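Local structure of putative tagatose-6-phosphate ketose/aldose isomerase (Escherichia coli, 3C3J) at residues A[217-222]-A[275-280]; A[227-232]-A[347-352]; A[239-244]-A[341-346]; A[294-299]-A[308-313]. The protein is of unconfirmed function but carries two SIS domains in one chain, each built round a five-stranded parallel sheet flanked by helices. All coordinates share one frame; numbering follows the deposited sequence.

Contact 1. Residues A[217-222]-A[275-280]; sequences GVFGYA and ETLVVV
F219 lowers its phenyl ring from a loop onto strand 276-281, where V279 and L277 meet it in quite different ways. V279 comes from the opposite direction and sets CG2 over one ring face: the methyl lies 4.3 Å from the ring centroid and 25° off the normal, a CH-pi contact. The nearest ring atom to it is CE2 of F219, 3.9 Å from CG2 of V279, while the sister methyl CG1 of V279 brushes CZ of F219. L277 crosses the phenylalanine at about a right angle and offers one branch, CD2, which approaches CD2 of the ring obliquely at 3.9 Å. The loop itself backs the ring, because CG1 of V218 sits over the other face, toward the rim; the phenyl is thus held between a valine of its own loop and a valine of the strand. With CG anti to its carbonyl carbon (chi1 -52°), F219 projects toward the sheet, whereas the backbone behind it folds into a tight turn in which G220 N bonds to G217 O. The patch is buried and wholly apolar: a single aromatic side chain brings the loop down onto the sheet. Around it, I309 of strand 307-312, Y229 of strand 226-231 and F349 of helix 335-356 also touch the phenyl, which therefore covers the middle of the second parallel sheet.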
loop_
_atom_site.group_PDB
_atom_site.type_symbol
_atom_site.label_atom_id
_atom_site.label_comp_id
_atom_site.label_asym_id
_atom_site.label_seq_id
_atom_site.Cartn_x
_atom_site.Cartn_y
_atom_site.Cartn_z
ATOM N N GLY A 217 -29.259 -4.982 -3.893
ATOM C CA GLY A 217 -28.042 -4.872 -3.106
ATOM C C GLY A 217 -26.766 -5.299 -3.815
ATOM O O GLY A 217 -25.752 -5.461 -3.154
ATOM N N VAL A 218 -26.843 -5.516 -5.134
ATOM C CA VAL A 218 -25.679 -5.724 -6.032
ATOM C C VAL A 218 -24.976 -7.084 -5.932
ATOM O O VAL A 218 -24.971 -7.844 -6.909
ATOM C CB VAL A 218 -24.628 -4.591 -5.889
ATOM C CG1 VAL A 218 -23.584 -4.700 -7.025
ATOM C CG2 VAL A 218 -25.338 -3.219 -5.908
ATOM N N PHE A 219 -24.319 -7.350 -4.804
ATOM C CA PHE A 219 -23.840 -8.693 -4.489
ATOM C C PHE A 219 -24.865 -9.397 -3.588
ATOM O O PHE A 219 -24.812 -10.620 -3.463
ATOM C CB PHE A 219 -22.475 -8.683 -3.798
ATOM C CG PHE A 219 -21.417 -7.878 -4.529
ATOM C CD1 PHE A 219 -21.300 -7.942 -5.899
ATOM C CD2 PHE A 219 -20.527 -7.078 -3.828
ATOM C CE1 PHE A 219 -20.334 -7.197 -6.580
ATOM C CE2 PHE A 219 -19.558 -6.309 -4.515
ATOM C CZ PHE A 219 -19.474 -6.386 -5.873
ATOM N N GLY A 220 -25.762 -8.636 -2.948
ATOM C CA GLY A 220 -26.835 -9.215 -2.122
ATOM C C GLY A 220 -26.713 -8.851 -0.662
ATOM O O GLY A 220 -25.874 -8.037 -0.288
ATOM N N TYR A 221 -27.559 -9.462 0.170
ATOM C CA TYR A 221 -27.620 -9.150 1.603
ATOM C C TYR A 221 -27.330 -10.335 2.540
ATOM O O TYR A 221 -27.898 -10.427 3.638
ATOM C CB TYR A 221 -28.981 -8.549 1.949
ATOM C CG TYR A 221 -29.329 -7.307 1.141
ATOM C CD1 TYR A 221 -28.602 -6.125 1.295
ATOM C CD2 TYR A 221 -30.405 -7.308 0.250
ATOM C CE1 TYR A 221 -28.927 -4.986 0.578
ATOM C CE2 TYR A 221 -30.729 -6.191 -0.475
ATOM C CZ TYR A 221 -29.991 -5.024 -0.307
ATOM O OH TYR A 221 -30.311 -3.900 -1.010
ATOM N N ALA A 222 -26.430 -11.217 2.138
ATOM C CA ALA A 222 -26.005 -12.332 2.988
ATOM C C ALA A 222 -25.298 -11.837 4.248
ATOM O O ALA A 222 -24.758 -10.732 4.279
ATOM C CB ALA A 222 -25.112 -13.300 2.202
ATOM N N GLU A 275 -17.737 -16.567 6.738
ATOM C CA GLU A 275 -18.516 -15.340 6.747
ATOM C C GLU A 275 -17.862 -14.245 5.880
ATOM O O GLU A 275 -18.162 -13.075 6.046
ATOM C CB GLU A 275 -18.648 -14.832 8.162
ATOM C CG GLU A 275 -19.382 -15.793 9.084
ATOM C CD GLU A 275 -19.387 -15.278 10.498
ATOM O OE1 GLU A 275 -18.293 -15.036 11.069
ATOM O OE2 GLU A 275 -20.484 -15.077 11.040
ATOM N N THR A 276 -16.981 -14.655 4.968
ATOM C CA THR A 276 -16.240 -13.739 4.102
ATOM C C THR A 276 -16.737 -13.788 2.669
ATOM O O THR A 276 -16.866 -14.872 2.091
ATOM C CB THR A 276 -14.722 -14.085 4.068
ATOM O OG1 THR A 276 -14.171 -14.058 5.390
ATOM C CG2 THR A 276 -13.950 -13.116 3.154
ATOM N N LEU A 277 -17.001 -12.602 2.114
ATOM C CA LEU A 277 -17.215 -12.385 0.690
ATOM C C LEU A 277 -15.894 -11.963 0.071
ATOM O O LEU A 277 -15.276 -11.020 0.542
ATOM C CB LEU A 277 -18.208 -11.233 0.460
ATOM C CG LEU A 277 -18.398 -10.669 -0.964
ATOM C CD1 LEU A 277 -18.880 -11.715 -1.967
ATOM C CD2 LEU A 277 -19.376 -9.505 -0.936
ATOM N N VAL A 278 -15.515 -12.622 -1.007
ATOM C CA VAL A 278 -14.338 -12.250 -1.783
ATOM C C VAL A 278 -14.798 -11.811 -3.160
ATOM O O VAL A 278 -15.517 -12.553 -3.858
ATOM C CB VAL A 278 -13.350 -13.430 -1.933
ATOM C CG1 VAL A 278 -12.157 -13.020 -2.831
ATOM C CG2 VAL A 278 -12.869 -13.937 -0.533
ATOM N N VAL A 279 -14.386 -10.609 -3.572
ATOM C CA VAL A 279 -14.698 -10.104 -4.911
ATOM C C VAL A 279 -13.410 -9.899 -5.695
ATOM O O VAL A 279 -12.504 -9.205 -5.243
ATOM C CB VAL A 279 -15.523 -8.791 -4.853
ATOM C CG1 VAL A 279 -15.855 -8.290 -6.277
ATOM C CG2 VAL A 279 -16.780 -8.977 -3.998
ATOM N N VAL A 280 -13.344 -10.494 -6.880
ATOM C CA VAL A 280 -12.152 -10.444 -7.714
ATOM C C VAL A 280 -12.426 -9.607 -8.942
ATOM O O VAL A 280 -13.296 -9.944 -9.755
ATOM C CB VAL A 280 -11.670 -11.851 -8.120
ATOM C CG1 VAL A 280 -10.406 -11.758 -8.999
ATOM C CG2 VAL A 280 -11.430 -12.717 -6.866
#

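Contact 2. Residues A[227-232]-A[347-352]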
loop_
_atom_site.group_PDB
_atom_site.type_symbol
_atom_site.label_atom_id
_atom_site.label_comp_id
_atom_site.label_asym_id
_atom_site.label_seq_id
_atom_site.Cartn_x
_atom_site.Cartn_y
_atom_site.Cartn_z
ATOM N N ILE A 227 -15.361 -8.553 4.017
ATOM C CA ILE A 227 -15.292 -8.456 2.582
ATOM C C ILE A 227 -13.852 -8.203 2.162
ATOM O O ILE A 227 -13.140 -7.427 2.799
ATOM C CB ILE A 227 -16.253 -7.376 2.010
ATOM C CG1 ILE A 227 -16.190 -7.370 0.482
ATOM C CG2 ILE A 227 -15.969 -6.005 2.568
ATOM C CD1 ILE A 227 -17.358 -6.662 -0.170
ATOM N N VAL A 228 -13.431 -8.900 1.113
ATOM C CA VAL A 228 -12.112 -8.726 0.551
ATOM C C VAL A 228 -12.258 -8.439 -0.929
ATOM O O VAL A 228 -12.885 -9.224 -1.662
ATOM C CB VAL A 228 -11.202 -9.968 0.684
ATOM C CG1 VAL A 228 -9.737 -9.581 0.200
ATOM C CG2 VAL A 228 -11.225 -10.504 2.089
ATOM N N TYR A 229 -11.665 -7.325 -1.362
ATOM C CA TYR A 229 -11.545 -7.035 -2.794
ATOM C C TYR A 229 -10.137 -7.299 -3.273
ATOM O O TYR A 229 -9.170 -6.876 -2.618
ATOM C CB TYR A 229 -11.911 -5.570 -3.084
ATOM C CG TYR A 229 -13.384 -5.235 -2.963
ATOM C CD1 TYR A 229 -14.252 -5.410 -4.044
ATOM C CD2 TYR A 229 -13.889 -4.661 -1.805
ATOM C CE1 TYR A 229 -15.601 -5.060 -3.957
ATOM C CE2 TYR A 229 -15.220 -4.308 -1.699
ATOM C CZ TYR A 229 -16.078 -4.508 -2.783
ATOM O OH TYR A 229 -17.396 -4.145 -2.681
ATOM N N LEU A 230 -10.017 -7.947 -4.432
ATOM C CA LEU A 230 -8.718 -8.310 -5.031
ATOM C C LEU A 230 -8.599 -7.789 -6.455
ATOM O O LEU A 230 -9.541 -7.884 -7.254
ATOM C CB LEU A 230 -8.509 -9.834 -5.026
ATOM C CG LEU A 230 -8.625 -10.595 -3.698
ATOM C CD1 LEU A 230 -8.540 -12.124 -3.872
ATOM C CD2 LEU A 230 -7.554 -10.105 -2.719
ATOM N N GLY A 231 -7.451 -7.189 -6.764
ATOM C CA GLY A 231 -7.158 -6.712 -8.117
ATOM C C GLY A 231 -5.657 -6.633 -8.329
ATOM O O GLY A 231 -4.927 -6.266 -7.415
ATOM N N SER A 232 -5.202 -6.969 -9.530
ATOM C CA SER A 232 -3.773 -6.977 -9.836
ATOM C C SER A 232 -3.286 -5.605 -10.265
ATOM O O SER A 232 -4.035 -4.811 -10.853
ATOM C CB SER A 232 -3.430 -8.005 -10.937
ATOM O OG SER A 232 -3.648 -9.338 -10.508
ATOM N N GLN A 347 -19.263 0.817 -5.314
ATOM C CA GLN A 347 -19.952 1.979 -4.726
ATOM C C GLN A 347 -21.402 1.647 -4.386
ATOM O O GLN A 347 -21.897 1.952 -3.288
ATOM C CB GLN A 347 -19.920 3.168 -5.676
ATOM C CG GLN A 347 -18.547 3.774 -5.946
ATOM C CD GLN A 347 -18.598 4.753 -7.123
ATOM O OE1 GLN A 347 -19.538 4.710 -7.925
ATOM N NE2 GLN A 347 -17.582 5.600 -7.256
ATOM N N THR A 348 -22.073 1.041 -5.346
ATOM C CA THR A 348 -23.492 0.735 -5.204
ATOM C C THR A 348 -23.648 -0.369 -4.174
ATOM O O THR A 348 -24.535 -0.284 -3.349
ATOM C CB THR A 348 -24.149 0.402 -6.565
ATOM O OG1 THR A 348 -23.506 -0.739 -7.151
ATOM C CG2 THR A 348 -24.007 1.581 -7.524
ATOM N N PHE A 349 -22.760 -1.361 -4.150
ATOM C CA PHE A 349 -22.781 -2.359 -3.060
ATOM C C PHE A 349 -22.707 -1.731 -1.659
ATOM O O PHE A 349 -23.529 -2.020 -0.777
ATOM C CB PHE A 349 -21.647 -3.371 -3.222
ATOM C CG PHE A 349 -21.604 -4.397 -2.141
ATOM C CD1 PHE A 349 -22.645 -5.300 -1.992
ATOM C CD2 PHE A 349 -20.529 -4.489 -1.279
ATOM C CE1 PHE A 349 -22.612 -6.273 -0.998
ATOM C CE2 PHE A 349 -20.510 -5.459 -0.292
ATOM C CZ PHE A 349 -21.559 -6.350 -0.165
ATOM N N ALA A 350 -21.711 -0.868 -1.451
ATOM C CA ALA A 350 -21.525 -0.221 -0.167
ATOM C C ALA A 350 -22.743 0.621 0.261
ATOM O O ALA A 350 -23.159 0.576 1.425
ATOM C CB ALA A 350 -20.215 0.632 -0.198
ATOM N N LEU A 351 -23.314 1.368 -0.681
ATOM C CA LEU A 351 -24.485 2.203 -0.404
ATOM C C LEU A 351 -25.655 1.336 0.102
ATOM O O LEU A 351 -26.293 1.679 1.108
ATOM C CB LEU A 351 -24.876 2.983 -1.658
ATOM C CG LEU A 351 -26.190 3.778 -1.632
ATOM C CD1 LEU A 351 -26.172 4.933 -0.623
ATOM C CD2 LEU A 351 -26.585 4.217 -3.024
HETATM N N MSE A 352 -25.904 0.204 -0.569
HETATM C CA MSE A 352 -27.030 -0.678 -0.231
HETATM C C MSE A 352 -26.798 -1.529 1.018
HETATM O O MSE A 352 -27.746 -1.818 1.758
HETATM C CB MSE A 352 -27.416 -1.544 -1.433
HETATM C CG MSE A 352 -27.779 -0.749 -2.686
HETATM SE SE MSE A 352 -29.037 0.809 -2.405
HETATM C CE MSE A 352 -28.218 1.860 -1.002
#
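The hydroxyl of Y229 is the polar atom of this contact, and it meets carbon here: OH of Y229 lies 3.4 Å from CD2 of F349, with CA of A346, one turn earlier on the helix, also near. This is van der Waals packing, and the hydroxyl approaches the phenylalanine obliquely, over neither a clean face nor a clean edge. I227 makes the second contact. Its chain is fully extended, with CG1 anti to the backbone N (chi1 -177°) and chi2 at 163°, which carries CD1 far enough from the strand to stand 3.4 Å from CE2 of F349. Adjacent carbons of one side of the ring, CD2 and CE2, thus rest on two strand residues that project from the same sheet face. F349 in turn has CG anti to its own backbone N (chi1 179°), and its ring descends from the helix to meet I227 coming from the opposite direction. The reach is long: the CA atoms of I227 and A350 are 10.7 Å apart, so the gap between helix and strand is bridged by large side chains and not by close backbones. The strand is anchored separately, since V228 O accepts a probable hydrogen bond from V279 N. Strand 226-231 lies between strands 255-259 and 276-281, with helices 235-249 and 335-356 covering the face that carries I227 and Y229, and L230 turned to helix 288-302 on the other.

Contact 3. Residues A[239-244]-A[341-346]; sequences ARESAL and CFLMYA
S242 and A346 mark the place where two nearly parallel helices come closest. Their CA atoms are only 5.2 Å apart, and CB of S242 lies 3.4 Å from CB of A346, tighter than ordinary carbon packing. The hydroxyl of S242 is modelled even nearer to that methyl, an approach too short to be trusted; its sound partner is the backbone O of A238, one turn earlier on the same helix. The rotation of S242 suits this bond, OG lying beside the residue's own backbone N with chi1 -64°. One turn back from A346 the interface is easier. L343 starts off at an angle to the other helix but bends its CD2 branch inward, to 3.7 Å from CG of E241. E241 crosses the leucine at about a right angle and gives it only the aliphatic part of its chain. Bent at chi2 (47°), the glutamate takes its carboxylate to other groups: OE2 forms a salt bridge with K245, and OE1 a hydrogen bond with T63 of helix 63-79. The contact therefore grades from small residues pressed together to a leucine lying against the methylene groups of an acid, all of it buried. Short segment axes 9.6 Å apart, at 13°, describe two helices running the same way on one face of a parallel sheet, as in the alpha-beta-alpha sandwich of SIS domains.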
loop_
_atom_site.group_PDB
_atom_site.type_symbol
_atom_site.label_atom_id
_atom_site.label_comp_id
_atom_site.label_asym_id
_atom_site.label_seq_id
_atom_site.Cartn_x
_atom_site.Cartn_y
_atom_site.Cartn_z
ATOM N N ALA A 239 -9.520 -1.948 -5.688
ATOM C CA ALA A 239 -9.890 -2.820 -4.557
ATOM C C ALA A 239 -9.816 -2.090 -3.227
ATOM O O ALA A 239 -10.703 -2.243 -2.396
ATOM C CB ALA A 239 -9.044 -4.097 -4.540
ATOM N N ARG A 240 -8.785 -1.261 -3.052
ATOM C CA ARG A 240 -8.601 -0.485 -1.827
ATOM C C ARG A 240 -9.703 0.538 -1.626
ATOM O O ARG A 240 -10.264 0.649 -0.513
ATOM C CB ARG A 240 -7.241 0.199 -1.851
ATOM C CG ARG A 240 -6.831 0.797 -0.524
ATOM C CD ARG A 240 -5.359 1.284 -0.665
ATOM N NE ARG A 240 -4.798 1.713 0.600
ATOM C CZ ARG A 240 -3.544 2.155 0.727
ATOM N NH1 ARG A 240 -2.738 2.259 -0.332
ATOM N NH2 ARG A 240 -3.105 2.534 1.902
ATOM N N GLU A 241 -10.041 1.264 -2.685
ATOM C CA GLU A 241 -11.180 2.195 -2.646
ATOM C C GLU A 241 -12.508 1.479 -2.345
ATOM O O GLU A 241 -13.348 1.991 -1.584
ATOM C CB GLU A 241 -11.271 2.924 -3.994
ATOM C CG GLU A 241 -12.497 3.822 -4.227
ATOM C CD GLU A 241 -12.838 4.770 -3.073
ATOM O OE1 GLU A 241 -11.981 5.016 -2.178
ATOM O OE2 GLU A 241 -13.977 5.295 -3.093
ATOM N N SER A 242 -12.707 0.329 -2.992
ATOM C CA SER A 242 -13.884 -0.497 -2.789
ATOM C C SER A 242 -14.001 -0.938 -1.340
ATOM O O SER A 242 -15.077 -0.859 -0.747
ATOM C CB SER A 242 -13.851 -1.703 -3.721
ATOM O OG SER A 242 -13.905 -1.307 -5.072
ATOM N N ALA A 243 -12.892 -1.384 -0.765
ATOM C CA ALA A 243 -12.880 -1.803 0.634
ATOM C C ALA A 243 -13.206 -0.605 1.537
ATOM O O ALA A 243 -14.009 -0.728 2.439
ATOM C CB ALA A 243 -11.540 -2.448 0.993
ATOM N N LEU A 244 -12.591 0.557 1.284
ATOM C CA LEU A 244 -12.819 1.709 2.149
ATOM C C LEU A 244 -14.296 2.163 2.107
ATOM O O LEU A 244 -14.863 2.546 3.139
ATOM C CB LEU A 244 -11.902 2.866 1.765
ATOM C CG LEU A 244 -12.018 4.070 2.704
ATOM C CD1 LEU A 244 -11.765 3.656 4.168
ATOM C CD2 LEU A 244 -11.081 5.180 2.229
ATOM N N CYS A 341 -15.564 0.750 -14.260
ATOM C CA CYS A 341 -16.599 -0.294 -14.242
ATOM C C CYS A 341 -16.669 -1.016 -12.897
ATOM O O CYS A 341 -17.744 -1.153 -12.337
ATOM C CB CYS A 341 -16.333 -1.322 -15.327
ATOM S SG CYS A 341 -16.109 -0.631 -17.015
ATOM N N PHE A 342 -15.525 -1.461 -12.376
ATOM C CA PHE A 342 -15.512 -2.175 -11.090
ATOM C C PHE A 342 -16.035 -1.292 -9.965
ATOM O O PHE A 342 -16.808 -1.751 -9.122
ATOM C CB PHE A 342 -14.114 -2.674 -10.749
ATOM C CG PHE A 342 -13.577 -3.707 -11.716
ATOM C CD1 PHE A 342 -14.285 -4.875 -11.976
ATOM C CD2 PHE A 342 -12.362 -3.513 -12.348
ATOM C CE1 PHE A 342 -13.785 -5.828 -12.870
ATOM C CE2 PHE A 342 -11.848 -4.456 -13.233
ATOM C CZ PHE A 342 -12.568 -5.624 -13.496
ATOM N N LEU A 343 -15.626 -0.027 -9.961
ATOM C CA LEU A 343 -16.065 0.913 -8.954
ATOM C C LEU A 343 -17.591 1.102 -8.913
ATOM O O LEU A 343 -18.144 1.292 -7.840
ATOM C CB LEU A 343 -15.334 2.267 -9.110
ATOM C CG LEU A 343 -13.893 2.226 -8.584
ATOM C CD1 LEU A 343 -13.182 3.539 -8.896
ATOM C CD2 LEU A 343 -13.775 1.868 -7.073
HETATM N N MSE A 344 -18.251 1.036 -10.066
HETATM C CA MSE A 344 -19.724 1.120 -10.112
HETATM C C MSE A 344 -20.352 0.064 -9.204
HETATM O O MSE A 344 -21.270 0.386 -8.432
HETATM C CB MSE A 344 -20.260 0.954 -11.549
HETATM C CG MSE A 344 -19.761 1.986 -12.554
HETATM SE SE MSE A 344 -20.177 3.882 -12.046
HETATM C CE MSE A 344 -18.440 4.358 -11.156
ATOM N N TYR A 345 -19.849 -1.169 -9.270
ATOM C CA TYR A 345 -20.353 -2.251 -8.420
ATOM C C TYR A 345 -20.000 -2.010 -6.951
ATOM O O TYR A 345 -20.871 -2.132 -6.102
ATOM C CB TYR A 345 -19.868 -3.631 -8.882
ATOM C CG TYR A 345 -20.327 -4.003 -10.272
ATOM C CD1 TYR A 345 -21.599 -4.519 -10.494
ATOM C CD2 TYR A 345 -19.475 -3.848 -11.368
ATOM C CE1 TYR A 345 -22.023 -4.840 -11.781
ATOM C CE2 TYR A 345 -19.881 -4.163 -12.641
ATOM C CZ TYR A 345 -21.154 -4.667 -12.845
ATOM O OH TYR A 345 -21.547 -4.988 -14.117
ATOM N N ALA A 346 -18.736 -1.657 -6.664
ATOM C CA ALA A 346 -18.288 -1.427 -5.299
ATOM C C ALA A 346 -19.039 -0.280 -4.592
ATOM O O ALA A 346 -19.400 -0.384 -3.399
ATOM C CB ALA A 346 -16.770 -1.158 -5.287
#

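Contact 4. Residues A[294-299]-A[308-313]; sequences DLLAEL and VIAIAA
L296 fits its forked end into the hollow on the strand between V308 and A310, two residues that project from the same sheet face. Each prong has its own seat: CD1 of L296 lies 3.6 Å from CG1 of V308, while CD2 of L296 presses on CB of A310 at 3.5 Å, slightly tighter than usual carbon packing. The floor of the hollow is low because A310 contributes a single methyl, and the raised rim is V308, past which the leucine slides in the opposite direction. L296 has CG anti to its backbone N (chi1 -175°), which swings the fork from the flank of the helix toward the sheet. V308 is also a bump in its own right. Its two methyls part company: CG1 faces L296, while CG2 of V308 rests loosely on L299, 4.2 Å from CB of L299. The segments run almost antiparallel, at 158° with axes 9.6 Å apart, which suits the return leg of the beta-alpha-beta unit formed by strand 276-281, helix 288-302 and strand 307-312. Away from this seam, the carboxylate of E298 pairs with K269 and R265. Between the two segments the side-chain contact is purely apolar and rests on shape and burial; a directional tie comes from the next residue of the helix, R300, whose NH1 binds V308 O.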
loop_
_atom_site.group_PDB
_atom_site.type_symbol
_atom_site.label_atom_id
_atom_site.label_comp_id
_atom_site.label_asym_id
_atom_site.label_seq_id
_atom_site.Cartn_x
_atom_site.Cartn_y
_atom_site.Cartn_z
ATOM N N ASP A 294 -6.071 -18.008 -12.078
ATOM C CA ASP A 294 -5.489 -19.057 -11.227
ATOM C C ASP A 294 -5.825 -18.885 -9.753
ATOM O O ASP A 294 -6.138 -19.857 -9.076
ATOM C CB ASP A 294 -3.982 -19.079 -11.353
ATOM C CG ASP A 294 -3.528 -19.562 -12.683
ATOM O OD1 ASP A 294 -4.337 -20.189 -13.419
ATOM O OD2 ASP A 294 -2.341 -19.320 -12.973
ATOM N N LEU A 295 -5.765 -17.655 -9.261
ATOM C CA LEU A 295 -6.178 -17.372 -7.895
ATOM C C LEU A 295 -7.701 -17.596 -7.682
ATOM O O LEU A 295 -8.125 -18.195 -6.678
ATOM C CB LEU A 295 -5.763 -15.950 -7.434
ATOM C CG LEU A 295 -6.340 -15.926 -5.995
ATOM C CD1 LEU A 295 -5.371 -16.315 -4.919
ATOM C CD2 LEU A 295 -7.189 -14.722 -5.655
ATOM N N LEU A 296 -8.517 -17.123 -8.623
ATOM C CA LEU A 296 -9.958 -17.379 -8.569
ATOM C C LEU A 296 -10.235 -18.888 -8.467
ATOM O O LEU A 296 -11.012 -19.337 -7.628
ATOM C CB LEU A 296 -10.628 -16.823 -9.811
ATOM C CG LEU A 296 -12.149 -16.892 -9.885
ATOM C CD1 LEU A 296 -12.754 -16.253 -8.627
ATOM C CD2 LEU A 296 -12.595 -16.187 -11.175
ATOM N N ALA A 297 -9.569 -19.654 -9.317
ATOM C CA ALA A 297 -9.716 -21.128 -9.303
ATOM C C ALA A 297 -9.404 -21.718 -7.927
ATOM O O ALA A 297 -10.102 -22.614 -7.428
ATOM C CB ALA A 297 -8.817 -21.753 -10.360
ATOM N N GLU A 298 -8.340 -21.226 -7.317
ATOM C CA GLU A 298 -7.936 -21.667 -5.998
ATOM C C GLU A 298 -8.981 -21.317 -4.931
ATOM O O GLU A 298 -9.331 -22.164 -4.105
ATOM C CB GLU A 298 -6.572 -21.049 -5.650
ATOM C CG GLU A 298 -6.038 -21.322 -4.241
ATOM C CD GLU A 298 -4.638 -20.748 -4.034
ATOM O OE1 GLU A 298 -3.831 -20.769 -5.007
ATOM O OE2 GLU A 298 -4.364 -20.264 -2.905
ATOM N N LEU A 299 -9.502 -20.089 -4.958
ATOM C CA LEU A 299 -10.553 -19.704 -4.008
ATOM C C LEU A 299 -11.836 -20.513 -4.209
ATOM O O LEU A 299 -12.521 -20.820 -3.246
ATOM C CB LEU A 299 -10.859 -18.199 -4.111
ATOM C CG LEU A 299 -9.683 -17.284 -3.744
ATOM C CD1 LEU A 299 -10.149 -15.831 -3.668
ATOM C CD2 LEU A 299 -8.990 -17.717 -2.453
ATOM N N VAL A 308 -17.615 -16.238 -3.327
ATOM C CA VAL A 308 -16.543 -15.724 -4.183
ATOM C C VAL A 308 -17.187 -15.230 -5.470
ATOM O O VAL A 308 -17.815 -16.008 -6.185
ATOM C CB VAL A 308 -15.467 -16.766 -4.516
ATOM C CG1 VAL A 308 -14.339 -16.138 -5.425
ATOM C CG2 VAL A 308 -14.852 -17.361 -3.220
ATOM N N ILE A 309 -17.050 -13.929 -5.752
ATOM C CA ILE A 309 -17.638 -13.303 -6.942
ATOM C C ILE A 309 -16.509 -12.799 -7.836
ATOM O O ILE A 309 -15.662 -12.054 -7.385
ATOM C CB ILE A 309 -18.549 -12.101 -6.576
ATOM C CG1 ILE A 309 -19.695 -12.523 -5.668
ATOM C CG2 ILE A 309 -19.110 -11.397 -7.815
ATOM C CD1 ILE A 309 -20.573 -11.356 -5.263
ATOM N N ALA A 310 -16.503 -13.247 -9.085
ATOM C CA ALA A 310 -15.615 -12.741 -10.117
ATOM C C ALA A 310 -16.388 -11.726 -10.939
ATOM O O ALA A 310 -17.512 -12.008 -11.393
ATOM C CB ALA A 310 -15.148 -13.850 -11.008
ATOM N N ILE A 311 -15.783 -10.560 -11.154
ATOM C CA ILE A 311 -16.297 -9.572 -12.096
ATOM C C ILE A 311 -15.324 -9.499 -13.278
ATOM O O ILE A 311 -14.139 -9.246 -13.088
ATOM C CB ILE A 311 -16.502 -8.177 -11.443
ATOM C CG1 ILE A 311 -17.319 -8.296 -10.146
ATOM C CG2 ILE A 311 -17.193 -7.233 -12.412
ATOM C CD1 ILE A 311 -17.493 -6.975 -9.392
ATOM N N ALA A 312 -15.818 -9.776 -14.490
ATOM C CA ALA A 312 -14.960 -9.867 -15.674
ATOM C C ALA A 312 -15.658 -9.461 -16.962
ATOM O O ALA A 312 -16.875 -9.607 -17.089
ATOM C CB ALA A 312 -14.381 -11.283 -15.818
ATOM N N ALA A 313 -14.857 -9.002 -17.927
ATOM C CA ALA A 313 -15.324 -8.704 -19.276
ATOM C C ALA A 313 -15.667 -9.971 -20.060
ATOM O O ALA A 313 -16.607 -9.969 -20.823
ATOM C CB ALA A 313 -14.290 -7.916 -20.025
#

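All four contacts are buried, yet they hold different layers of the second SIS domain. Contacts 1 and 2 lie on the same face of its sheet, where the rings of F219 and F349 pack against each other above neighbouring strands; contact 4 seals the reverse face with aliphatic side chains alone. Contacts 2 and 3 share helix 335-356, and Y229 links them by packing on S242. Contact 3, nearest the centre of the chain, joins two helices and is alone in bringing a charged residue into the packing, whereas contact 1 is a loop closing the sheet. Chemistry follows place: aromatic beneath helix 335-356; small residues, a leucine and the methylenes of an acid between helices; and aliphatic within the beta-alpha-beta unit.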